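Local structure of Lin1909 protein (Listeria innocua, 3FIJ) at residues L65-G70 with Q119-A124. The protein binds manganese and may act as a gamma-glutamyl-gamma-aminobutyrate hydrolase of the peptidase C26 family. Residues are numbered along the deposited sequence; the frame is centred on the assembly and turned at random.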
ATOM      1  N   LEU A  65      33.261 -17.866  13.722  1.00 21.97           N
ATOM      2  CA  LEU A  65      32.095 -17.946  12.835  1.00 19.29           C
ATOM      3  C   LEU A  65      30.754 -17.662  13.530  1.00 18.80           C
ATOM      4  O   LEU A  65      30.388 -18.334  14.497  1.00 18.23           O
ATOM      5  CB  LEU A  65      32.047 -19.337  12.193  1.00 19.83           C
ATOM      6  CG  LEU A  65      30.809 -19.714  11.375  1.00 18.88           C
ATOM      7  CD1 LEU A  65      30.714 -18.828  10.132  1.00 18.19           C
ATOM      8  CD2 LEU A  65      30.892 -21.182  10.995  1.00 15.93           C
ATOM      9  N   LEU A  66      30.024 -16.670  13.026  1.00 16.41           N
ATOM     10  CA  LEU A  66      28.722 -16.307  13.580  1.00 14.96           C
ATOM     11  C   LEU A  66      27.601 -16.623  12.573  1.00 15.92           C
ATOM     12  O   LEU A  66      27.516 -16.005  11.505  1.00 15.48           O
ATOM     13  CB  LEU A  66      28.701 -14.812  13.931  1.00 12.86           C
ATOM     14  CG  LEU A  66      27.365 -14.237  14.437  1.00 14.34           C
ATOM     15  CD1 LEU A  66      26.936 -14.940  15.723  1.00 14.58           C
ATOM     16  CD2 LEU A  66      27.513 -12.741  14.689  1.00 13.97           C
ATOM     17  N   LEU A  67      26.751 -17.591  12.905  1.00 15.46           N
ATOM     18  CA  LEU A  67      25.641 -17.968  12.031  1.00 15.67           C
ATOM     19  C   LEU A  67      24.396 -17.185  12.428  1.00 15.91           C
ATOM     20  O   LEU A  67      23.981 -17.196  13.593  1.00 16.90           O
ATOM     21  CB  LEU A  67      25.379 -19.473  12.122  1.00 17.99           C
ATOM     22  CG  LEU A  67      26.436 -20.339  11.430  1.00 19.87           C
ATOM     23  CD1 LEU A  67      26.263 -21.804  11.791  1.00 21.99           C
ATOM     24  CD2 LEU A  67      26.308 -20.145   9.923  1.00 22.06           C
ATOM     25  N   THR A  68      23.801 -16.512  11.449  1.00 15.37           N
ATOM     26  CA  THR A  68      22.635 -15.675  11.676  1.00 13.99           C
ATOM     27  C   THR A  68      21.286 -16.308  11.384  1.00 13.86           C
ATOM     28  O   THR A  68      21.189 -17.434  10.886  1.00 11.76           O
ATOM     29  CB  THR A  68      22.726 -14.388  10.841  1.00 15.52           C
ATOM     30  OG1 THR A  68      22.685 -14.725   9.449  1.00 13.57           O
ATOM     31  CG2 THR A  68      24.030 -13.643  11.139  1.00 14.85           C
ATOM     32  N   GLY A  69      20.241 -15.545  11.698  1.00 15.35           N
ATOM     33  CA  GLY A  69      18.884 -15.992  11.479  1.00 14.92           C
ATOM     34  C   GLY A  69      18.580 -16.000   9.998  1.00 16.73           C
ATOM     35  O   GLY A  69      19.453 -15.748   9.166  1.00 15.39           O
ATOM     36  N   GLY A  70      17.333 -16.293   9.666  1.00 17.16           N
ATOM     37  CA  GLY A  70      16.940 -16.335   8.279  1.00 18.44           C
ATOM     38  C   GLY A  70      15.814 -17.324   8.061  1.00 19.56           C
ATOM     39  O   GLY A  70      15.021 -17.602   8.960  1.00 19.69           O
ATOM     40  N   GLN A 119      19.775 -24.183  14.420  1.00 16.71           N
ATOM     41  CA  GLN A 119      19.074 -25.278  13.778  1.00 17.54           C
ATOM     42  C   GLN A 119      19.881 -25.802  12.596  1.00 17.98           C
ATOM     43  O   GLN A 119      19.807 -26.989  12.258  1.00 18.47           O
ATOM     44  CB  GLN A 119      17.686 -24.830  13.324  1.00 14.62           C
ATOM     45  CG  GLN A 119      16.793 -24.471  14.491  1.00 17.37           C
ATOM     46  CD  GLN A 119      15.372 -24.202  14.077  1.00 15.52           C
ATOM     47  OE1 GLN A 119      14.522 -23.884  14.910  1.00 15.15           O
ATOM     48  NE2 GLN A 119      15.100 -24.323  12.783  1.00 17.23           N
ATOM     49  N   LEU A 120      20.650 -24.925  11.961  1.00 17.76           N
ATOM     50  CA  LEU A 120      21.462 -25.360  10.835  1.00 17.10           C
ATOM     51  C   LEU A 120      22.599 -26.254  11.351  1.00 17.49           C
ATOM     52  O   LEU A 120      22.960 -27.249  10.724  1.00 17.74           O
ATOM     53  CB  LEU A 120      22.027 -24.163  10.074  1.00 15.83           C
ATOM     54  CG  LEU A 120      22.881 -24.594   8.883  1.00 17.44           C
ATOM     55  CD1 LEU A 120      22.562 -23.729   7.707  1.00 20.03           C
ATOM     56  CD2 LEU A 120      24.365 -24.540   9.241  1.00 14.11           C
ATOM     57  N   VAL A 121      23.159 -25.905  12.501  1.00 17.82           N
ATOM     58  CA  VAL A 121      24.222 -26.713  13.075  1.00 17.12           C
ATOM     59  C   VAL A 121      23.655 -28.112  13.379  1.00 18.03           C
ATOM     60  O   VAL A 121      24.210 -29.125  12.958  1.00 18.67           O
ATOM     61  CB  VAL A 121      24.761 -26.046  14.356  1.00 15.58           C
ATOM     62  CG1 VAL A 121      25.648 -27.006  15.145  1.00 14.83           C
ATOM     63  CG2 VAL A 121      25.530 -24.806  13.980  1.00 12.96           C
ATOM     64  N   ASN A 122      22.533 -28.159  14.088  1.00 16.97           N
ATOM     65  CA  ASN A 122      21.905 -29.423  14.440  1.00 17.39           C
ATOM     66  C   ASN A 122      21.724 -30.321  13.199  1.00 19.46           C
ATOM     67  O   ASN A 122      22.075 -31.504  13.217  1.00 20.83           O
ATOM     68  CB  ASN A 122      20.559 -29.147  15.122  1.00 14.09           C
ATOM     69  CG  ASN A 122      19.973 -30.386  15.780  1.00 15.19           C
ATOM     70  OD1 ASN A 122      18.972 -30.940  15.313  1.00 13.74           O
ATOM     71  ND2 ASN A 122      20.598 -30.831  16.871  1.00 11.14           N
ATOM     72  N   VAL A 123      21.189 -29.751  12.122  1.00 20.52           N
ATOM     73  CA  VAL A 123      20.981 -30.485  10.881  1.00 20.55           C
ATOM     74  C   VAL A 123      22.309 -30.934  10.273  1.00 21.99           C
ATOM     75  O   VAL A 123      22.471 -32.096   9.908  1.00 23.87           O
ATOM     76  CB  VAL A 123      20.227 -29.612   9.836  1.00 20.82           C
ATOM     77  CG1 VAL A 123      20.150 -30.347   8.486  1.00 18.40           C
ATOM     78  CG2 VAL A 123      18.822 -29.280  10.348  1.00 18.02           C
ATOM     79  N   ALA A 124      23.255 -30.009  10.162  1.00 23.13           N
ATOM     80  CA  ALA A 124      24.563 -30.314   9.587  1.00 24.48           C
ATOM     81  C   ALA A 124      25.193 -31.562  10.178  1.00 24.45           C
ATOM     82  O   ALA A 124      25.825 -32.335   9.462  1.00 24.92           O
ATOM     83  CB  ALA A 124      25.505 -29.137   9.774  1.00 24.22           C
TER
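L67 meets L120 and V121 through a single methyl group, CD1. This methyl faces the gap between one methyl of each helix residue. L67 CD1 lies 3.8 Å from CG2 of V121. The other contact is looser, with L67 CD1 4.2 Å from CD2 of L120. The two helix methyls approach CD1 from directions about 75° apart. The L67 and L120 side chains cross at about a right angle, with one methyl of each in contact. L67 and V121 are set obliquely to each other. The CA–CB bonds of L67 and L120 both point into the interface. In L67, CG stands anti to the carbonyl carbon (chi1 -73°) and CD1 continues the chain extended, anti to CA, which carries this methyl out to the helix. The CA–CB bond of V121 runs across the interface, and its CG2 branch makes the contact: CG2 is anti to the carbonyl carbon and faces L67, while CG1, anti to the backbone N (chi1 167°), is turned away from it. All three residues are buried, and the contact is purely apolar and small, at 94 Å² over both sides.

L67 ends strand 64-67, one of the parallel strands of the central sheet. L120 and V121 lie on helix 116-124, which directly follows strand 111-114, the parallel neighbour of strand 64-67 in the sheet. Consistent with the class I glutamine amidotransferase fold of its family, the turn between strand 111-114 and this helix is where the nucleophile elbow is expected. Helix 91-106 makes the beta-alpha-beta crossover between the two strands. Its E97 touches both L67 and L120. A113 of strand 111-114 touches L67 and V121.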